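Local coordinates for phosphonopyruvate hydrolase (PDB 2HJP), which hydrolyses phosphonopyruvate to pyruvate and phosphate with the help of a divalent metal ion, cleaving its carbon-phosphorus bond, at residues L78-D83 and S105-E110; G38-G43 and I231-N236; S61-M66 and P97-A102. One frame throughout, in Å; residues are numbered along the deposited sequence.

Contact 1 (L78-D83 and S105-E110). With MG (magnesium ion), chain C; PPR (phosphonopyruvate), chain G.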
loop_
_atom_site.group_PDB
_atom_site.type_symbol
_atom_site.label_atom_id
_atom_site.label_comp_id
_atom_site.label_asym_id
_atom_site.label_seq_id
_atom_site.Cartn_x
_atom_site.Cartn_y
_atom_site.Cartn_z
ATOM N N LEU A 78 -6.461 -18.779 -9.036
ATOM C CA LEU A 78 -5.857 -18.462 -7.743
ATOM C C LEU A 78 -6.979 -18.658 -6.719
ATOM O O LEU A 78 -8.082 -18.098 -6.884
ATOM C CB LEU A 78 -5.419 -16.974 -7.712
ATOM C CG LEU A 78 -5.080 -16.449 -6.314
ATOM C CD1 LEU A 78 -3.950 -17.286 -5.710
ATOM C CD2 LEU A 78 -4.674 -14.911 -6.443
ATOM N N ILE A 79 -6.692 -19.450 -5.692
ATOM C CA ILE A 79 -7.591 -19.709 -4.599
ATOM C C ILE A 79 -6.960 -18.882 -3.477
ATOM O O ILE A 79 -5.826 -19.185 -3.046
ATOM C CB ILE A 79 -7.535 -21.181 -4.205
ATOM C CG1 ILE A 79 -7.906 -22.067 -5.396
ATOM C CG2 ILE A 79 -8.422 -21.408 -2.962
ATOM C CD1 ILE A 79 -6.790 -22.278 -6.411
ATOM N N ALA A 80 -7.661 -17.841 -3.014
ATOM C CA ALA A 80 -7.130 -17.006 -1.937
ATOM C C ALA A 80 -7.622 -17.398 -0.533
ATOM O O ALA A 80 -8.823 -17.631 -0.329
ATOM C CB ALA A 80 -7.494 -15.521 -2.223
ATOM N N ASP A 81 -6.686 -17.433 0.428
ATOM C CA ASP A 81 -6.973 -17.706 1.827
ATOM C C ASP A 81 -7.447 -16.384 2.519
ATOM O O ASP A 81 -6.676 -15.436 2.615
ATOM C CB ASP A 81 -5.674 -18.189 2.493
ATOM C CG ASP A 81 -5.837 -18.550 3.958
ATOM O OD1 ASP A 81 -6.936 -18.399 4.546
ATOM O OD2 ASP A 81 -4.808 -18.995 4.529
ATOM N N ILE A 82 -8.699 -16.298 2.975
ATOM C CA ILE A 82 -9.115 -15.057 3.658
ATOM C C ILE A 82 -9.346 -15.281 5.144
ATOM O O ILE A 82 -10.140 -14.579 5.800
ATOM C CB ILE A 82 -10.359 -14.389 2.965
ATOM C CG1 ILE A 82 -11.565 -15.326 2.988
ATOM C CG2 ILE A 82 -9.975 -14.059 1.513
ATOM C CD1 ILE A 82 -12.898 -14.665 2.648
ATOM N N ASP A 83 -8.632 -16.264 5.679
ATOM C CA ASP A 83 -8.678 -16.587 7.106
ATOM C C ASP A 83 -10.113 -16.688 7.603
ATOM O O ASP A 83 -10.839 -17.556 7.102
ATOM C CB ASP A 83 -7.902 -15.533 7.912
ATOM C CG ASP A 83 -6.337 -15.648 7.739
ATOM O OD1 ASP A 83 -5.635 -14.958 8.539
ATOM O OD2 ASP A 83 -5.790 -16.370 6.826
ATOM N N SER A 105 -9.955 -16.579 -8.008
ATOM C CA SER A 105 -11.084 -17.337 -8.559
ATOM C C SER A 105 -11.910 -18.018 -7.415
ATOM O O SER A 105 -13.053 -18.487 -7.649
ATOM C CB SER A 105 -10.600 -18.375 -9.574
ATOM O OG SER A 105 -10.254 -17.756 -10.831
ATOM N N ALA A 106 -11.359 -17.984 -6.193
ATOM C CA ALA A 106 -12.003 -18.577 -5.005
ATOM C C ALA A 106 -11.408 -17.969 -3.764
ATOM O O ALA A 106 -10.289 -17.398 -3.811
ATOM C CB ALA A 106 -11.715 -20.084 -4.966
ATOM N N ILE A 107 -12.151 -18.112 -2.661
ATOM C CA ILE A 107 -11.673 -17.716 -1.356
ATOM C C ILE A 107 -12.027 -18.921 -0.490
ATOM O O ILE A 107 -12.921 -19.695 -0.808
ATOM C CB ILE A 107 -12.322 -16.441 -0.790
ATOM C CG1 ILE A 107 -13.870 -16.445 -0.887
ATOM C CG2 ILE A 107 -11.770 -15.277 -1.583
ATOM C CD1 ILE A 107 -14.572 -17.319 0.136
ATOM N N VAL A 108 -11.218 -19.112 0.541
ATOM C CA VAL A 108 -11.372 -20.151 1.569
ATOM C C VAL A 108 -11.497 -19.315 2.865
ATOM O O VAL A 108 -10.628 -18.508 3.201
ATOM C CB VAL A 108 -10.144 -21.079 1.676
ATOM C CG1 VAL A 108 -10.285 -22.068 2.951
ATOM C CG2 VAL A 108 -10.047 -21.887 0.410
ATOM N N MET A 109 -12.576 -19.561 3.608
ATOM C CA MET A 109 -12.872 -18.868 4.861
ATOM C C MET A 109 -13.195 -19.972 5.907
ATOM O O MET A 109 -13.974 -20.876 5.631
ATOM C CB MET A 109 -14.085 -17.935 4.673
ATOM C CG MET A 109 -14.379 -17.133 5.880
ATOM S SD MET A 109 -15.640 -15.883 5.648
ATOM C CE MET A 109 -16.965 -16.815 4.859
ATOM N N GLU A 110 -12.552 -19.917 7.062
ATOM C CA GLU A 110 -12.734 -20.944 8.129
ATOM C C GLU A 110 -13.651 -20.495 9.246
ATOM O O GLU A 110 -13.861 -19.281 9.473
ATOM C CB GLU A 110 -11.354 -21.304 8.721
ATOM C CG GLU A 110 -10.697 -20.066 9.379
ATOM C CD GLU A 110 -9.164 -20.055 9.202
ATOM O OE1 GLU A 110 -8.481 -19.591 10.118
ATOM O OE2 GLU A 110 -8.661 -20.526 8.153
HETATM MG MG MG C . -4.264 -19.940 6.298
HETATM C C1 PPR G . -2.569 -21.685 4.915
HETATM O O1 PPR G . -1.780 -22.244 4.047
HETATM O "O2'" PPR G . -2.489 -20.542 5.278
HETATM C C2 PPR G . -3.643 -22.590 5.440
HETATM C C3 PPR G . -3.585 -23.938 5.646
HETATM O O2 PPR G . -4.767 -21.939 5.741
HETATM P P PPR G . -2.832 -24.234 7.318
HETATM O O1P PPR G . -3.849 -23.599 8.307
HETATM O O2P PPR G . -1.447 -23.532 7.298
HETATM O O3P PPR G . -2.810 -25.683 7.462
HETATM O O HOH W 1 -7.837 -16.665 -10.449
HETATM O O HOH W 2 -6.265 -19.657 6.939
HETATM O O HOH W 3 -9.649 -20.140 5.468
HETATM O O HOH W 4 -3.632 -18.062 7.073
HETATM O O HOH W 5 -3.680 -20.662 8.181
#

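Contact 2 (G38-G43 and I231-N236). With PPR (phosphonopyruvate), chain G.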
loop_
_atom_site.group_PDB
_atom_site.type_symbol
_atom_site.label_atom_id
_atom_site.label_comp_id
_atom_site.label_asym_id
_atom_site.label_seq_id
_atom_site.Cartn_x
_atom_site.Cartn_y
_atom_site.Cartn_z
ATOM N N GLY A 38 -3.782 -24.929 -9.935
ATOM C CA GLY A 38 -4.026 -23.571 -9.493
ATOM C C GLY A 38 -3.011 -23.165 -8.406
ATOM O O GLY A 38 -2.167 -23.996 -7.979
ATOM N N ILE A 39 -3.074 -21.906 -8.001
ATOM C CA ILE A 39 -2.221 -21.353 -6.972
ATOM C C ILE A 39 -3.017 -21.219 -5.655
ATOM O O ILE A 39 -4.204 -20.867 -5.686
ATOM C CB ILE A 39 -1.706 -19.925 -7.400
ATOM C CG1 ILE A 39 -0.979 -20.008 -8.760
ATOM C CG2 ILE A 39 -0.816 -19.314 -6.283
ATOM C CD1 ILE A 39 0.298 -20.875 -8.813
ATOM N N TRP A 40 -2.376 -21.537 -4.522
ATOM C CA TRP A 40 -2.994 -21.395 -3.202
ATOM C C TRP A 40 -2.330 -20.134 -2.593
ATOM O O TRP A 40 -1.106 -20.131 -2.294
ATOM C CB TRP A 40 -2.702 -22.657 -2.359
ATOM C CG TRP A 40 -2.944 -22.560 -0.887
ATOM C CD1 TRP A 40 -2.082 -22.930 0.103
ATOM C CD2 TRP A 40 -4.149 -22.133 -0.218
ATOM N NE1 TRP A 40 -2.666 -22.765 1.346
ATOM C CE2 TRP A 40 -3.925 -22.273 1.176
ATOM C CE3 TRP A 40 -5.391 -21.652 -0.665
ATOM C CZ2 TRP A 40 -4.904 -21.951 2.132
ATOM C CZ3 TRP A 40 -6.371 -21.329 0.267
ATOM C CH2 TRP A 40 -6.124 -21.475 1.663
ATOM N N GLY A 41 -3.127 -19.078 -2.420
ATOM C CA GLY A 41 -2.612 -17.822 -1.867
ATOM C C GLY A 41 -2.647 -17.900 -0.354
ATOM O O GLY A 41 -3.369 -17.224 0.332
ATOM N N SER A 42 -1.808 -18.781 0.135
ATOM C CA SER A 42 -1.631 -19.127 1.527
ATOM C C SER A 42 -1.353 -17.985 2.538
ATOM O O SER A 42 -0.405 -17.254 2.368
ATOM C CB SER A 42 -0.439 -20.113 1.603
ATOM O OG SER A 42 -0.188 -20.414 2.976
ATOM N N GLY A 43 -2.165 -17.854 3.583
ATOM C CA GLY A 43 -1.871 -16.843 4.613
ATOM C C GLY A 43 -0.652 -17.280 5.458
ATOM O O GLY A 43 0.111 -16.469 5.940
ATOM N N ILE A 231 -10.351 -31.223 -4.800
ATOM C CA ILE A 231 -9.182 -30.376 -4.760
ATOM C C ILE A 231 -8.176 -30.791 -3.705
ATOM O O ILE A 231 -8.561 -31.084 -2.610
ATOM C CB ILE A 231 -9.609 -28.895 -4.433
ATOM C CG1 ILE A 231 -10.443 -28.327 -5.559
ATOM C CG2 ILE A 231 -8.398 -27.994 -4.264
ATOM C CD1 ILE A 231 -11.297 -27.114 -5.184
ATOM N N VAL A 232 -6.892 -30.859 -4.039
ATOM C CA VAL A 232 -5.924 -31.087 -3.000
ATOM C C VAL A 232 -5.040 -29.833 -2.976
ATOM O O VAL A 232 -4.643 -29.299 -4.035
ATOM C CB VAL A 232 -5.077 -32.301 -3.247
ATOM C CG1 VAL A 232 -4.544 -32.256 -4.597
ATOM C CG2 VAL A 232 -3.944 -32.357 -2.166
ATOM N N ILE A 233 -4.750 -29.321 -1.784
ATOM C CA ILE A 233 -3.899 -28.103 -1.707
ATOM C C ILE A 233 -2.565 -28.439 -0.998
ATOM O O ILE A 233 -2.589 -29.058 0.079
ATOM C CB ILE A 233 -4.613 -26.990 -0.860
ATOM C CG1 ILE A 233 -5.786 -26.388 -1.691
ATOM C CG2 ILE A 233 -3.603 -25.842 -0.436
ATOM C CD1 ILE A 233 -5.497 -25.195 -2.589
ATOM N N TYR A 234 -1.439 -28.039 -1.607
ATOM C CA TYR A 234 -0.105 -28.192 -0.978
ATOM C C TYR A 234 0.058 -26.884 -0.238
ATOM O O TYR A 234 0.336 -25.812 -0.807
ATOM C CB TYR A 234 0.890 -28.487 -2.063
ATOM C CG TYR A 234 0.571 -29.872 -2.626
ATOM C CD1 TYR A 234 0.665 -30.994 -1.822
ATOM C CD2 TYR A 234 0.143 -30.031 -3.946
ATOM C CE1 TYR A 234 0.338 -32.278 -2.323
ATOM C CE2 TYR A 234 -0.191 -31.307 -4.480
ATOM C CZ TYR A 234 -0.085 -32.419 -3.636
ATOM O OH TYR A 234 -0.423 -33.649 -4.120
ATOM N N GLY A 235 -0.143 -26.988 1.054
ATOM C CA GLY A 235 -0.234 -25.792 1.863
ATOM C C GLY A 235 0.907 -24.873 2.114
ATOM O O GLY A 235 0.675 -23.645 2.187
ATOM N N ASN A 236 2.134 -25.419 2.222
ATOM C CA ASN A 236 3.265 -24.534 2.563
ATOM C C ASN A 236 4.641 -25.041 2.112
ATOM O O ASN A 236 5.662 -24.679 2.686
ATOM C CB ASN A 236 3.270 -24.328 4.122
ATOM C CG ASN A 236 3.319 -25.677 4.923
ATOM O OD1 ASN A 236 3.769 -26.685 4.405
ATOM N ND2 ASN A 236 2.836 -25.659 6.198
HETATM C C1 PPR G . -2.569 -21.685 4.915
HETATM O O1 PPR G . -1.780 -22.244 4.047
HETATM O "O2'" PPR G . -2.489 -20.542 5.278
HETATM C C2 PPR G . -3.643 -22.590 5.440
HETATM C C3 PPR G . -3.585 -23.938 5.646
HETATM O O2 PPR G . -4.767 -21.939 5.741
HETATM P P PPR G . -2.832 -24.234 7.318
HETATM O O1P PPR G . -3.849 -23.599 8.307
HETATM O O2P PPR G . -1.447 -23.532 7.298
HETATM O O3P PPR G . -2.810 -25.683 7.462
#

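Contact 3 (S61-M66 and P97-A102)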
loop_
_atom_site.group_PDB
_atom_site.type_symbol
_atom_site.label_atom_id
_atom_site.label_comp_id
_atom_site.label_asym_id
_atom_site.label_seq_id
_atom_site.Cartn_x
_atom_site.Cartn_y
_atom_site.Cartn_z
ATOM N N SER A 61 -4.520 -5.947 3.843
ATOM C CA SER A 61 -4.086 -5.262 2.629
ATOM C C SER A 61 -2.804 -5.924 2.000
ATOM O O SER A 61 -2.658 -6.084 0.763
ATOM C CB SER A 61 -3.857 -3.802 3.013
ATOM O OG SER A 61 -3.377 -3.115 1.909
ATOM N N THR A 62 -1.894 -6.365 2.849
ATOM C CA THR A 62 -0.695 -6.970 2.339
ATOM C C THR A 62 -1.100 -8.248 1.583
ATOM O O THR A 62 -0.616 -8.495 0.473
ATOM C CB THR A 62 0.281 -7.284 3.465
ATOM O OG1 THR A 62 0.766 -6.038 4.007
ATOM C CG2 THR A 62 1.454 -8.107 2.966
ATOM N N HIS A 63 -2.027 -9.004 2.149
ATOM C CA HIS A 63 -2.426 -10.215 1.493
ATOM C C HIS A 63 -3.244 -9.960 0.189
ATOM O O HIS A 63 -2.939 -10.526 -0.906
ATOM C CB HIS A 63 -3.190 -11.100 2.498
ATOM C CG HIS A 63 -3.675 -12.397 1.904
ATOM N ND1 HIS A 63 -4.918 -12.547 1.330
ATOM C CD2 HIS A 63 -3.044 -13.591 1.758
ATOM C CE1 HIS A 63 -5.045 -13.770 0.846
ATOM N NE2 HIS A 63 -3.920 -14.431 1.086
ATOM N N LEU A 64 -4.184 -9.029 0.266
ATOM C CA LEU A 64 -5.025 -8.695 -0.891
ATOM C C LEU A 64 -4.140 -8.205 -2.020
ATOM O O LEU A 64 -4.305 -8.646 -3.165
ATOM C CB LEU A 64 -6.073 -7.611 -0.491
ATOM C CG LEU A 64 -6.817 -7.029 -1.713
ATOM C CD1 LEU A 64 -7.652 -8.161 -2.369
ATOM C CD2 LEU A 64 -7.774 -5.884 -1.260
ATOM N N GLU A 65 -3.164 -7.327 -1.727
ATOM C CA GLU A 65 -2.283 -6.855 -2.823
ATOM C C GLU A 65 -1.387 -7.980 -3.398
ATOM O O GLU A 65 -1.114 -7.995 -4.582
ATOM C CB GLU A 65 -1.453 -5.641 -2.359
ATOM C CG GLU A 65 -2.386 -4.464 -2.079
ATOM C CD GLU A 65 -3.391 -4.181 -3.292
ATOM O OE1 GLU A 65 -3.010 -4.126 -4.491
ATOM O OE2 GLU A 65 -4.569 -3.948 -3.049
ATOM N N MET A 66 -0.949 -8.906 -2.550
ATOM C CA MET A 66 -0.170 -10.031 -3.026
ATOM C C MET A 66 -1.076 -10.865 -3.938
ATOM O O MET A 66 -0.571 -11.431 -4.891
ATOM C CB MET A 66 0.337 -10.917 -1.841
ATOM C CG MET A 66 1.205 -12.126 -2.336
ATOM S SD MET A 66 2.459 -11.630 -3.574
ATOM C CE MET A 66 3.660 -10.851 -2.407
ATOM N N PRO A 97 -15.759 -8.897 -2.640
ATOM C CA PRO A 97 -15.695 -8.243 -3.943
ATOM C C PRO A 97 -14.247 -7.710 -4.188
ATOM O O PRO A 97 -13.825 -7.618 -5.321
ATOM C CB PRO A 97 -16.746 -7.096 -3.830
ATOM C CG PRO A 97 -17.677 -7.569 -2.741
ATOM C CD PRO A 97 -16.777 -8.313 -1.762
ATOM N N GLN A 98 -13.512 -7.358 -3.136
ATOM C CA GLN A 98 -12.122 -6.917 -3.358
ATOM C C GLN A 98 -11.213 -8.042 -3.823
ATOM O O GLN A 98 -10.426 -7.841 -4.739
ATOM C CB GLN A 98 -11.530 -6.282 -2.117
ATOM C CG GLN A 98 -12.176 -4.954 -1.827
ATOM C CD GLN A 98 -11.695 -4.406 -0.507
ATOM O OE1 GLN A 98 -12.363 -4.546 0.554
ATOM N NE2 GLN A 98 -10.534 -3.811 -0.538
ATOM N N TYR A 99 -11.370 -9.218 -3.231
ATOM C CA TYR A 99 -10.582 -10.406 -3.647
ATOM C C TYR A 99 -10.981 -10.817 -5.084
ATOM O O TYR A 99 -10.125 -11.071 -5.932
ATOM C CB TYR A 99 -10.778 -11.534 -2.664
ATOM C CG TYR A 99 -9.807 -11.425 -1.541
ATOM C CD1 TYR A 99 -8.521 -11.971 -1.658
ATOM C CD2 TYR A 99 -10.126 -10.679 -0.379
ATOM C CE1 TYR A 99 -7.542 -11.758 -0.637
ATOM C CE2 TYR A 99 -9.147 -10.476 0.655
ATOM C CZ TYR A 99 -7.865 -11.023 0.524
ATOM O OH TYR A 99 -6.992 -10.932 1.621
ATOM N N GLU A 100 -12.285 -10.797 -5.376
ATOM C CA GLU A 100 -12.755 -11.090 -6.747
ATOM C C GLU A 100 -12.172 -10.084 -7.739
ATOM O O GLU A 100 -11.568 -10.455 -8.760
ATOM C CB GLU A 100 -14.288 -11.035 -6.823
ATOM C CG GLU A 100 -14.814 -11.490 -8.201
ATOM C CD GLU A 100 -16.341 -11.611 -8.216
ATOM O OE1 GLU A 100 -16.989 -11.136 -7.264
ATOM O OE2 GLU A 100 -16.903 -12.160 -9.181
ATOM N N ALA A 101 -12.279 -8.800 -7.406
ATOM C CA ALA A 101 -11.733 -7.781 -8.284
ATOM C C ALA A 101 -10.213 -7.918 -8.410
ATOM O O ALA A 101 -9.678 -7.563 -9.482
ATOM C CB ALA A 101 -12.099 -6.380 -7.784
ATOM N N ALA A 102 -9.529 -8.421 -7.367
ATOM C CA ALA A 102 -8.053 -8.627 -7.429
ATOM C C ALA A 102 -7.687 -9.778 -8.429
ATOM O O ALA A 102 -6.523 -9.924 -8.849
ATOM C CB ALA A 102 -7.481 -8.945 -6.006
#

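Contact 1 (L78-D83 and S105-E110)
Ala80 and Ile107 lie side by side on neighbouring parallel strands. Ala80 N donates to Ala106 O at 2.8 Å, Ala80 O receives Val108 N, and the pairing runs on through Ile82 N to Val108 O. Beyond the end of the first strand, Asp83 O still accepts Glu110 N at 2.9 Å, so the two segments stay joined right up to the metal site at the C-terminal mouth of the barrel.

Asp81 supplies the protein ligand of that site. Its CB rests against the indole of Trp40. From there CG stands anti to the backbone N (chi1 -178°), which carries the carboxylate out to the magnesium ion. OD2 binds the magnesium ion at 2.1 Å and also takes the N-H of Gly43. OD1 accepts Asp83 N at 3.0 Å from above the carboxylate plane, closing an Asx turn that helps fix the rotation of the group. OD1 also lies 2.8 Å from water 2. This water is itself a magnesium ligand, and it sits equally close, 2.8 Å, to Glu110 OE2, which makes Glu110 a second-shell residue. Asp83 belongs to that shell too, its OD2 accepting from metal-bound water 4. Water 5 and phosphonopyruvate O2 and O2' complete six ligands.

Just past the strand end, Ile82 turns its branches on the second segment: CG2 packs on Ile107 CG2 at 3.8 Å, CG1 touches Met109 CB.

These strands are the ends of the beta-alpha-beta unit of 78-81, 89-102 and 106-110. Tyr99 of the connecting helix covers Ala80, Ile82 and Ile107, and strands 38-41 and 151-156 flank the pair.

Contact 2 (G38-G43 and I231-N236)
Ile233 meets Trp40 across the inside of the barrel, and it is the first residue of 231-236 to touch the other segment. Its CG2, anti to the backbone N, comes down over one face of the indole, 3.4 Å from the centroid of the five-membered ring and 16° off the normal, a close CH-pi contact. The other branch reaches the root of the indole, Ile233 CD1 lying 3.8 Å from Trp40 CB.

At Tyr234 only the backbone faces inward: its O approaches Trp40 CD1 obliquely at 3.9 Å. The side chain leaves the backbone on the far side from 38-43; its OH bonds to Glu220 and it packs on Ile259 of the second subunit.

Gly235 brings its O to the rim of the indole, in the ring plane and 3.5 Å from Trp40 CD1. The same oxygen is 3.4 Å from Ser42 OG. Both of these partners hold the substrate: Trp40 NE1 donates to phosphonopyruvate O1 at 2.9 Å, and Ser42 OG gives that oxygen a second bond of 2.7 Å. Ser42 OG also caps the next helix by accepting from Glu45 N, so the hydroxyl is fixed by two bonds, donating to the substrate and accepting from the helix.

Asn236 then stands at the N-cap of helix 237-256, its OD1 bonded to Arg240. Strand 17-21 lies between strands 38-41 and 229-234 in the barrel, with Ala19 beside Ile233 and Ala21 beside Trp40.

Contact 3 (S61-M66 and P97-A102)
His63 and Tyr99 join their helices through a short bond, His63 ND1 to Tyr99 OH at 2.6 Å, nearly straight at 162°. The hydroxyl meets the imidazole at its edge, near the ring plane. The two rings touch rim to rim with their planes turned 40° apart, neither lying over the other.

Next along the first helix, Leu64 has CG anti to its backbone N, which sends the side chain across the gap between the helices. Its CD1 sits squarely over the centre of the Tyr99 ring, 3.8 Å from the centroid and 3° off the normal. The same methyl also meets Ala102 CB at 3.7 Å, and CD2 leans on Gln98 CB at 3.9 Å. Tyr99 is therefore held at its hydroxyl by His63 and over one face by Leu64.

A second shell sets these groups in place. The far nitrogen of the imidazole, His63 NE2, bonds to the backbone O of Gly41, tying the ring to the end of a barrel strand beside the substrate site. Met60 and Met67 add to the packing on Tyr99, as does Phe86 from the loop side.

Helices 60-71 and 89-102 run side by side in the outer layer of the barrel, the axes of their segments 61-66 and 97-102 approaching to 9.9 Å. Helix 43-49 packs on His63 and Met66 through Leu46, and Met66 also meets Tyr50 of the second subunit.

In the fold
All three contacts belong to one eight-stranded parallel TIM barrel. Contacts 1 and 2 have centres 9 Å apart and share a border, since strands 38-41 and 78-81 are neighbours bonded through Ile79; both touch phosphonopyruvate, one through the metal and one directly. Contact 3 lies farther out in the helical layer, about 10 Å from the centre of contact 1 and 16 Å from that of contact 2. Along the chain, 38-43 comes first and 231-236 last, so contact 2 spans the rest, while the segments of contacts 1 and 3 interleave: 61-66, 78-83, 97-102, 105-110. Contacts 1 and 3 thus use successive elements, while contact 2 brings late strand 229-234 back to early strand 38-41.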